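Local coordinates for putative hemin transport system, substrate-binding protein (PDB 5GIZ) that binds heme in the periplasm as the substrate-binding component of a heme-uptake system, probably handing it to an inner-membrane ABC transporter, at residues P28-V33 against L115-A120; A106-V111 against A123-F128; P149-F154 against R182-G187; A202-V207 against G230-G235. One frame throughout, in Å; residues are numbered along the deposited sequence.

Contact 1: P28-V33 against L115-A120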
# COMPACT_ATOMS: atom_id res chain seq x y z
N PRO A 28 -13.28 -6.05 -23.50
CA PRO A 28 -14.65 -6.31 -23.90
C PRO A 28 -15.63 -6.43 -22.71
O PRO A 28 -16.78 -6.05 -22.84
CB PRO A 28 -14.54 -7.64 -24.68
CG PRO A 28 -13.13 -7.64 -25.20
CD PRO A 28 -12.33 -6.99 -24.11
N ARG A 29 -15.16 -6.89 -21.55
CA ARG A 29 -16.07 -7.21 -20.44
C ARG A 29 -16.33 -6.03 -19.49
O ARG A 29 -17.28 -6.08 -18.71
CB ARG A 29 -15.57 -8.40 -19.59
CG ARG A 29 -15.05 -9.64 -20.34
CD ARG A 29 -16.09 -10.72 -20.66
NE ARG A 29 -17.12 -10.88 -19.63
CZ ARG A 29 -18.37 -10.42 -19.71
NH1 ARG A 29 -18.81 -9.76 -20.78
NH2 ARG A 29 -19.20 -10.62 -18.69
N TYR A 30 -15.49 -5.00 -19.52
CA TYR A 30 -15.65 -3.92 -18.53
C TYR A 30 -14.82 -2.71 -18.88
O TYR A 30 -13.85 -2.80 -19.64
CB TYR A 30 -15.23 -4.39 -17.11
CG TYR A 30 -13.79 -4.82 -17.07
CD1 TYR A 30 -12.76 -3.91 -16.86
CD2 TYR A 30 -13.45 -6.15 -17.28
CE1 TYR A 30 -11.45 -4.32 -16.85
CE2 TYR A 30 -12.15 -6.57 -17.27
CZ TYR A 30 -11.14 -5.67 -17.04
OH TYR A 30 -9.83 -6.11 -17.05
N ARG A 31 -15.19 -1.58 -18.30
CA ARG A 31 -14.43 -0.33 -18.40
C ARG A 31 -14.39 0.30 -17.03
O ARG A 31 -15.42 0.40 -16.35
CB ARG A 31 -15.13 0.61 -19.40
CG ARG A 31 -15.21 0.05 -20.82
CD ARG A 31 -16.22 0.73 -21.72
NE ARG A 31 -17.60 0.31 -21.47
CZ ARG A 31 -18.56 1.10 -21.01
NH1 ARG A 31 -18.28 2.37 -20.71
NH2 ARG A 31 -19.79 0.61 -20.83
N LEU A 32 -13.20 0.70 -16.56
CA LEU A 32 -13.07 1.39 -15.31
C LEU A 32 -13.42 2.87 -15.56
O LEU A 32 -12.88 3.46 -16.49
CB LEU A 32 -11.66 1.23 -14.77
CG LEU A 32 -11.29 -0.27 -14.70
CD1 LEU A 32 -9.80 -0.56 -14.82
CD2 LEU A 32 -11.84 -0.87 -13.43
N VAL A 33 -14.33 3.42 -14.76
CA VAL A 33 -14.86 4.77 -14.98
C VAL A 33 -14.70 5.73 -13.81
O VAL A 33 -14.98 6.92 -13.96
CB VAL A 33 -16.37 4.69 -15.36
CG1 VAL A 33 -16.57 3.81 -16.60
CG2 VAL A 33 -17.24 4.25 -14.18
N LEU A 115 -14.68 -9.43 -12.42
CA LEU A 115 -14.63 -8.82 -13.77
C LEU A 115 -14.85 -9.83 -14.91
O LEU A 115 -14.84 -9.45 -16.08
CB LEU A 115 -13.31 -8.06 -13.97
CG LEU A 115 -13.10 -6.85 -13.06
CD1 LEU A 115 -11.74 -6.23 -13.36
CD2 LEU A 115 -14.20 -5.81 -13.19
N ASP A 116 -15.05 -11.09 -14.54
CA ASP A 116 -15.29 -12.21 -15.46
C ASP A 116 -14.14 -12.32 -16.45
O ASP A 116 -14.33 -12.50 -17.67
CB ASP A 116 -16.64 -12.02 -16.15
CG ASP A 116 -17.06 -13.22 -16.95
OD1 ASP A 116 -16.72 -14.39 -16.63
OD2 ASP A 116 -17.79 -12.97 -17.94
N VAL A 117 -12.93 -12.22 -15.91
CA VAL A 117 -11.74 -12.47 -16.70
C VAL A 117 -10.83 -13.49 -16.00
O VAL A 117 -9.67 -13.20 -15.69
CB VAL A 117 -10.99 -11.19 -17.06
CG1 VAL A 117 -11.79 -10.36 -18.07
CG2 VAL A 117 -10.65 -10.32 -15.83
N ARG A 118 -11.36 -14.69 -15.77
CA ARG A 118 -10.61 -15.77 -15.12
C ARG A 118 -9.24 -16.05 -15.76
O ARG A 118 -8.27 -16.14 -15.05
CB ARG A 118 -11.47 -17.05 -15.07
CG ARG A 118 -10.72 -18.38 -15.11
CD ARG A 118 -11.70 -19.55 -15.28
NE ARG A 118 -11.95 -19.87 -16.68
CZ ARG A 118 -11.15 -20.62 -17.44
NH1 ARG A 118 -10.04 -21.13 -16.92
NH2 ARG A 118 -11.45 -20.87 -18.71
N ASP A 119 -9.18 -16.18 -17.07
CA ASP A 119 -7.90 -16.47 -17.76
C ASP A 119 -6.81 -15.39 -17.53
O ASP A 119 -5.67 -15.72 -17.25
CB ASP A 119 -8.13 -16.67 -19.27
CG ASP A 119 -8.72 -18.05 -19.61
OD1 ASP A 119 -8.90 -18.90 -18.71
OD2 ASP A 119 -9.01 -18.27 -20.81
N ALA A 120 -7.20 -14.13 -17.65
CA ALA A 120 -6.31 -13.01 -17.36
C ALA A 120 -5.82 -13.11 -15.91
O ALA A 120 -4.64 -12.87 -15.60
CB ALA A 120 -7.01 -11.69 -17.61
O HOH W 1 -17.20 -7.67 -16.31
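Leu115 packs a methyl branch on the ring of Tyr30. Leu115 CD1 lies over one face of the Tyr30 ring, 3.9 Å from the ring centroid and 15° off its normal. This is a CH-pi contact. Leu115 CD2 sits by Tyr30 CG, and Leu115 CB by Tyr30 CD2 and CE2, so both methyl branches take part. The two side chains cross at about a right angle. Tyr30 CG sits between its backbone N and carbonyl carbon (chi1 60°), which turns the flat ring toward the turn at 115-117. Val117 CG1 comes to the ring edge, 3.9 Å from Tyr30 CE2.

Arg29 supplies the polar half. Its chain bends at chi2 and chi3 and folds over the backbone of Asp116. Asp116 OD2 then takes both Arg29 NE and Arg29 NH2, each at 2.8 Å. The oxygen lies at the guanidinium edge, but the carboxylate plane stands 85° from the guanidinium plane. Both hydrogen bonds are weak by angle, so charge probably carries much of this salt bridge. One water joins the backbones, donating to Arg29 O at 2.9 Å and more weakly to Leu115 O.

Leu22 of helix 13-23 and Val8 of strand 6-11 also pack on Tyr30. Strand 30-35 is an outer strand of the parallel four-stranded sheet. Asp116 has positive phi and closes helix 101-114 with a Schellman motif. Val117 is the N-cap of helix 118-141. The contact thus packs an edge strand of an alpha/beta lobe against the tight turn between two helices, in a periplasmic binding protein fold.

Contact 2: A106-V111 against A123-F128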
# COMPACT_ATOMS: atom_id res chain seq x y z
N ALA A 106 -5.19 -13.13 -3.44
CA ALA A 106 -6.65 -13.15 -3.38
C ALA A 106 -7.27 -11.94 -4.07
O ALA A 106 -8.33 -12.03 -4.64
CB ALA A 106 -7.12 -13.24 -1.93
N LYS A 107 -6.59 -10.80 -4.05
CA LYS A 107 -7.04 -9.64 -4.80
C LYS A 107 -6.96 -9.97 -6.31
O LYS A 107 -7.83 -9.65 -7.08
CB LYS A 107 -6.20 -8.40 -4.49
CG LYS A 107 -6.38 -7.83 -3.09
CD LYS A 107 -5.47 -6.63 -2.82
CE LYS A 107 -5.28 -6.36 -1.32
NZ LYS A 107 -4.49 -5.11 -1.09
N ILE A 108 -5.86 -10.60 -6.72
CA ILE A 108 -5.73 -10.94 -8.15
C ILE A 108 -6.87 -11.85 -8.61
O ILE A 108 -7.56 -11.56 -9.57
CB ILE A 108 -4.35 -11.57 -8.46
CG1 ILE A 108 -3.25 -10.51 -8.25
CG2 ILE A 108 -4.26 -12.12 -9.89
CD1 ILE A 108 -1.84 -11.06 -8.24
N THR A 109 -7.08 -12.95 -7.90
CA THR A 109 -8.06 -13.91 -8.33
C THR A 109 -9.48 -13.37 -8.12
O THR A 109 -10.38 -13.63 -8.94
CB THR A 109 -7.89 -15.28 -7.60
OG1 THR A 109 -8.03 -15.15 -6.18
CG2 THR A 109 -6.52 -15.84 -7.94
N GLY A 110 -9.68 -12.65 -7.02
CA GLY A 110 -10.98 -12.05 -6.69
C GLY A 110 -11.44 -10.96 -7.66
O GLY A 110 -12.59 -10.91 -8.10
N VAL A 111 -10.53 -10.06 -8.00
CA VAL A 111 -10.86 -9.01 -8.93
C VAL A 111 -11.10 -9.69 -10.31
O VAL A 111 -12.05 -9.39 -10.99
CB VAL A 111 -9.74 -7.94 -9.00
CG1 VAL A 111 -9.93 -7.04 -10.23
CG2 VAL A 111 -9.73 -7.14 -7.70
N ALA A 123 -3.19 -15.76 -15.59
CA ALA A 123 -1.91 -15.35 -16.18
C ALA A 123 -1.17 -14.37 -15.28
O ALA A 123 0.03 -14.47 -15.08
CB ALA A 123 -2.14 -14.74 -17.55
N LEU A 124 -1.93 -13.42 -14.78
CA LEU A 124 -1.34 -12.42 -13.85
C LEU A 124 -0.81 -13.12 -12.59
O LEU A 124 0.27 -12.81 -12.10
CB LEU A 124 -2.35 -11.37 -13.46
CG LEU A 124 -1.90 -10.29 -12.46
CD1 LEU A 124 -0.60 -9.59 -12.91
CD2 LEU A 124 -3.00 -9.28 -12.19
N LEU A 125 -1.55 -14.10 -12.06
CA LEU A 125 -1.11 -14.80 -10.86
C LEU A 125 0.20 -15.56 -11.10
O LEU A 125 1.08 -15.60 -10.28
CB LEU A 125 -2.25 -15.73 -10.34
CG LEU A 125 -1.93 -16.39 -9.00
CD1 LEU A 125 -1.87 -15.33 -7.90
CD2 LEU A 125 -2.95 -17.46 -8.65
N GLN A 126 0.30 -16.19 -12.26
CA GLN A 126 1.48 -16.93 -12.58
C GLN A 126 2.70 -16.00 -12.67
O GLN A 126 3.75 -16.32 -12.15
CB GLN A 126 1.22 -17.68 -13.86
CG GLN A 126 2.37 -18.46 -14.40
CD GLN A 126 2.03 -19.02 -15.78
OE1 GLN A 126 1.92 -18.28 -16.75
NE2 GLN A 126 1.78 -20.27 -15.85
N ARG A 127 2.54 -14.82 -13.27
CA ARG A 127 3.64 -13.82 -13.36
C ARG A 127 4.03 -13.32 -11.98
O ARG A 127 5.20 -13.26 -11.59
CB ARG A 127 3.23 -12.59 -14.20
CG ARG A 127 2.86 -12.88 -15.63
CD ARG A 127 2.97 -11.68 -16.58
NE ARG A 127 2.15 -10.52 -16.25
CZ ARG A 127 0.84 -10.38 -16.51
NH1 ARG A 127 0.12 -11.35 -17.10
NH2 ARG A 127 0.24 -9.25 -16.16
N PHE A 128 3.01 -12.93 -11.21
CA PHE A 128 3.18 -12.47 -9.87
C PHE A 128 3.95 -13.49 -9.03
O PHE A 128 4.92 -13.14 -8.34
CB PHE A 128 1.82 -12.16 -9.25
CG PHE A 128 1.90 -11.72 -7.85
CD1 PHE A 128 1.90 -12.64 -6.82
CD2 PHE A 128 1.94 -10.36 -7.52
CE1 PHE A 128 1.92 -12.26 -5.51
CE2 PHE A 128 1.97 -9.98 -6.21
CZ PHE A 128 1.96 -10.91 -5.18
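Ile108 meets Leu124, Leu125 and Phe128 in a contact made of carbon against carbon. Helices 101-114 and 118-141 run antiparallel here. The axes of the two short segments are 9.7 Å apart at closest approach, with 168° between their directions.

The aliphatic part centres on Ile108 CG2. It lies 3.9 Å from Leu124 CD2 and 4.2 Å from Leu125 CB. Ile108 CG2 is anti to its backbone N, while CG1 lies beside that N (chi1 -67°) and sends CD1 toward Phe128. At the exposed margin, Thr109 CG2 touches Leu125 CD2 at 4.0 Å. Thr109 OG1 makes a weak hydrogen bond to Arg105 O in its own helix.

The aromatic part is a CH-pi contact. Ile108 CD1 stands over one face of the Phe128 ring, 4.2 Å from the centroid and displaced toward the CG side. Val101 and Val104 also touch Phe128, as do Leu255 and Pro256 of helix 255-269. Leu22 of helix 13-23 packs on Leu124.

No hydrogen bond or salt bridge joins the two segments. At this point the two helices are probably held by close fit and hydrophobic burial.

Contact 3: P149-F154 against R182-G187. With SO4 (sulfate ion), chain D.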
# COMPACT_ATOMS: atom_id res chain seq x y z
N PRO A 149 18.95 -9.10 11.07
CA PRO A 149 17.97 -8.17 10.54
C PRO A 149 18.02 -6.78 11.20
O PRO A 149 18.00 -6.65 12.44
CB PRO A 149 16.65 -8.87 10.79
CG PRO A 149 17.03 -10.35 10.63
CD PRO A 149 18.37 -10.45 11.27
N PRO A 150 18.19 -5.70 10.40
CA PRO A 150 18.29 -4.40 11.02
C PRO A 150 16.92 -3.85 11.51
O PRO A 150 15.86 -4.22 10.99
CB PRO A 150 18.88 -3.55 9.87
CG PRO A 150 18.34 -4.19 8.65
CD PRO A 150 18.42 -5.66 8.94
N ARG A 151 16.97 -2.91 12.46
CA ARG A 151 15.75 -2.33 13.02
C ARG A 151 15.32 -1.13 12.21
O ARG A 151 16.10 -0.21 12.03
CB ARG A 151 15.96 -1.95 14.47
CG ARG A 151 16.45 -3.09 15.37
CD ARG A 151 16.62 -2.62 16.81
NE ARG A 151 15.33 -2.40 17.44
CZ ARG A 151 14.57 -3.33 17.98
NH1 ARG A 151 14.90 -4.62 17.94
NH2 ARG A 151 13.38 -2.98 18.49
N VAL A 152 14.10 -1.15 11.70
CA VAL A 152 13.59 -0.09 10.85
C VAL A 152 12.36 0.52 11.49
O VAL A 152 11.43 -0.21 11.82
CB VAL A 152 13.22 -0.63 9.46
CG1 VAL A 152 12.65 0.49 8.59
CG2 VAL A 152 14.44 -1.27 8.80
N LEU A 153 12.33 1.85 11.61
CA LEU A 153 11.19 2.63 12.10
C LEU A 153 10.49 3.17 10.88
O LEU A 153 11.13 3.85 10.09
CB LEU A 153 11.72 3.81 12.88
CG LEU A 153 10.66 4.80 13.36
CD1 LEU A 153 9.79 4.17 14.41
CD2 LEU A 153 11.33 6.08 13.86
N PHE A 154 9.19 2.90 10.76
CA PHE A 154 8.34 3.50 9.75
C PHE A 154 7.51 4.64 10.29
O PHE A 154 6.71 4.45 11.17
CB PHE A 154 7.40 2.49 9.04
CG PHE A 154 6.58 3.15 7.96
CD1 PHE A 154 7.16 3.53 6.80
CD2 PHE A 154 5.26 3.50 8.17
CE1 PHE A 154 6.47 4.21 5.81
CE2 PHE A 154 4.56 4.17 7.16
CZ PHE A 154 5.17 4.54 6.03
N ARG A 182 13.62 -5.92 10.62
CA ARG A 182 12.74 -6.06 11.80
C ARG A 182 12.11 -4.70 12.11
O ARG A 182 12.77 -3.68 12.02
CB ARG A 182 13.58 -6.50 13.00
CG ARG A 182 12.83 -7.05 14.21
CD ARG A 182 13.87 -7.50 15.25
NE ARG A 182 13.33 -8.07 16.47
CZ ARG A 182 14.05 -8.73 17.37
NH1 ARG A 182 15.36 -8.91 17.20
NH2 ARG A 182 13.47 -9.24 18.46
N ASN A 183 10.85 -4.68 12.50
CA ASN A 183 10.23 -3.45 12.92
C ASN A 183 10.84 -2.99 14.24
O ASN A 183 10.85 -3.76 15.23
CB ASN A 183 8.71 -3.62 13.00
CG ASN A 183 7.98 -2.30 13.15
OD1 ASN A 183 8.57 -1.27 13.44
ND2 ASN A 183 6.64 -2.31 12.95
N ALA A 184 11.35 -1.77 14.25
CA ALA A 184 11.99 -1.22 15.46
C ALA A 184 10.94 -1.03 16.56
O ALA A 184 11.23 -1.14 17.73
CB ALA A 184 12.66 0.07 15.16
N MET A 185 9.70 -0.76 16.15
CA MET A 185 8.58 -0.67 17.06
C MET A 185 7.93 -2.04 17.31
O MET A 185 7.54 -2.72 16.36
CB MET A 185 7.50 0.26 16.50
CG MET A 185 7.92 1.66 16.10
SD MET A 185 8.87 2.53 17.38
CE MET A 185 7.71 2.58 18.68
N GLN A 186 7.80 -2.41 18.60
CA GLN A 186 7.21 -3.66 19.03
C GLN A 186 6.29 -3.42 20.19
O GLN A 186 6.50 -2.48 20.95
CB GLN A 186 8.30 -4.65 19.43
CG GLN A 186 9.20 -5.07 18.29
CD GLN A 186 8.47 -5.91 17.24
OE1 GLN A 186 7.53 -6.65 17.56
NE2 GLN A 186 8.92 -5.82 15.97
N GLY A 187 5.28 -4.27 20.32
CA GLY A 187 4.43 -4.27 21.52
C GLY A 187 3.07 -3.60 21.39
O GLY A 187 2.32 -3.52 22.36
S SO4 D . 12.42 -6.37 20.13
O1 SO4 D . 12.65 -6.75 18.72
O2 SO4 D . 11.32 -7.20 20.62
O3 SO4 D . 13.67 -6.59 20.89
O4 SO4 D . 12.05 -4.94 20.21
O HOH W 2 7.94 1.24 12.65
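Arg151 and Val152 pair with Arg182 and Asn183 as parallel beta strands in the mixed sheet of one lobe. Arg182 N donates to Pro150 O, and Val152 N to Arg182 O in a nearly linear approach to the carbonyl. Ala184 N reaches Val152 O at 2.9 Å, but from well above the carbonyl plane. Beside this ladder, Leu153 CD1 touches Met185 SD at 3.5 Å.

The Arg151 guanidinium reaches past the strand end. Its bend at chi3 (72°) brings NH2 to Ala184 O, 2.9 Å away and out of the guanidinium plane. The same NH2 donates to O4 of a sulfate near the plane at its edge, and NH1 to sulfate O1. The anion is probably from the crystallisation liquor. Ala202 O takes Arg151 NE.

Further out, Asn183 OD1 accepts from Met185 N in an Asx turn. Asp173 OD1 and Ala166 O hold Asn183 ND2. The heme site is nearby but empty in this model: the side chain of Ala172, which binds heme in a heme-bound structure, is about 6 Å from that of Asn183. A water links the strands again, accepting from Phe154 N at 2.8 Å and donating to Asn183 OD1 at 2.7 Å.

Contact 4: A202-V207 against G230-G235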
# COMPACT_ATOMS: atom_id res chain seq x y z
N ALA A 202 13.33 1.88 20.87
CA ALA A 202 13.17 1.26 19.56
C ALA A 202 14.50 1.22 18.81
O ALA A 202 14.72 0.31 17.98
CB ALA A 202 12.14 2.01 18.74
N ALA A 203 15.34 2.22 19.07
CA ALA A 203 16.74 2.27 18.56
C ALA A 203 16.84 1.89 17.08
O ALA A 203 17.49 0.91 16.71
CB ALA A 203 17.62 1.36 19.39
N PRO A 204 16.11 2.61 16.24
CA PRO A 204 16.14 2.25 14.83
C PRO A 204 17.50 2.45 14.19
O PRO A 204 18.19 3.42 14.47
CB PRO A 204 15.13 3.21 14.21
CG PRO A 204 15.07 4.36 15.14
CD PRO A 204 15.31 3.82 16.49
N ASP A 205 17.86 1.54 13.30
CA ASP A 205 19.02 1.64 12.42
C ASP A 205 18.74 2.43 11.16
O ASP A 205 19.61 3.03 10.63
CB ASP A 205 19.53 0.24 12.05
CG ASP A 205 19.80 -0.62 13.26
OD1 ASP A 205 20.44 -0.06 14.18
OD2 ASP A 205 19.37 -1.79 13.39
N VAL A 206 17.49 2.44 10.71
CA VAL A 206 17.07 3.19 9.51
C VAL A 206 15.71 3.77 9.79
O VAL A 206 14.88 3.12 10.44
CB VAL A 206 16.92 2.28 8.26
CG1 VAL A 206 16.59 3.05 6.95
CG2 VAL A 206 18.18 1.46 8.02
N VAL A 207 15.47 4.99 9.36
CA VAL A 207 14.13 5.53 9.34
C VAL A 207 13.59 5.44 7.92
O VAL A 207 14.18 5.96 6.97
CB VAL A 207 14.12 7.00 9.77
CG1 VAL A 207 12.74 7.55 9.68
CG2 VAL A 207 14.71 7.18 11.17
N GLY A 230 17.86 12.39 16.33
CA GLY A 230 19.34 12.48 16.27
C GLY A 230 20.05 11.45 17.11
O GLY A 230 21.02 10.86 16.63
N ALA A 231 19.55 11.21 18.31
CA ALA A 231 20.18 10.33 19.25
C ALA A 231 19.66 8.92 19.10
O ALA A 231 19.24 8.29 20.08
CB ALA A 231 19.95 10.82 20.67
N THR A 232 19.76 8.39 17.90
CA THR A 232 19.44 7.00 17.60
C THR A 232 20.51 6.54 16.62
O THR A 232 21.22 7.35 16.01
CB THR A 232 18.08 6.83 16.89
OG1 THR A 232 18.11 7.51 15.65
CG2 THR A 232 16.94 7.36 17.71
N PRO A 233 20.61 5.23 16.39
CA PRO A 233 21.62 4.80 15.42
C PRO A 233 21.39 5.40 14.04
O PRO A 233 22.35 5.83 13.37
CB PRO A 233 21.51 3.26 15.45
CG PRO A 233 21.04 2.98 16.84
CD PRO A 233 20.10 4.11 17.19
N ALA A 234 20.12 5.43 13.60
CA ALA A 234 19.75 6.01 12.33
C ALA A 234 20.09 7.47 12.30
O ALA A 234 20.57 8.01 11.31
CB ALA A 234 18.26 5.83 12.09
N GLY A 235 19.83 8.18 13.40
CA GLY A 235 20.16 9.63 13.43
C GLY A 235 21.63 9.95 13.37
O GLY A 235 22.05 10.85 12.68
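Pro233 lies against Pro204 O and the carboxylate of Asp205. Its CD is 3.4 Å from Pro204 O, and its CB is 3.7 Å from Asp205 OD1. The Asp205 and Pro233 side chains pass at a slant. Asp205 CB starts away from the helix, but CG sits beside the backbone N (chi1 -54°), and this swings OD1 back over Pro233. The other oxygen, OD2, accepts from Arg151 N in the neighbouring strand. The same Pro233 CD also touches Ala203, whose CB is 4.3 Å away.

Pro204 turns its own CD to Thr232 CG2 at 4.1 Å. Thr232 OG1 lies between the backbone N and carbonyl carbon of its residue (chi1 62°), which aims it at the helix start. Thr232 is the N-cap of helix 233-237, and its OG1 takes Gly235 N at 2.9 Å. That hydroxyl also bonds to Phe229 O. The contact therefore sets a capped helix start against the loop that leads from helix 196-202 into strand 206-210 of the mixed sheet.

Ala234 points its CB toward the strand entry. Ala234 N donates to Pro204 O at 2.9 Å, 145° at the hydrogen. Ala234 CB packs on Val207 CG2 and lies close to the Pro204 and Asp205 carbonyl oxygens. Asp205 O is also 3.4 Å from Ala234 CA, in a CA-H...O contact, and it accepts from Arg239 NH1.

How the contacts relate
Contacts 1 and 2 lie in one half of the chain and share helix 118-141. Contact 1 meets its start and contact 2 its next turns. Contact 1 is partly buried and adds a charged pair to ring packing, whereas contact 2 is buried and apolar across its two segments. Contacts 3 and 4 are also buried and their centres are 10 Å apart. Both reach the mixed sheet through adjacent strands, 151-159 and 206-210, and Arg151 O with Asp205 N probably ties them directly. Backbone hydrogen bonds dominate contact 3, while contact 4 has a single cross-segment bond. The centres of contacts 1 and 4 are 47 Å apart.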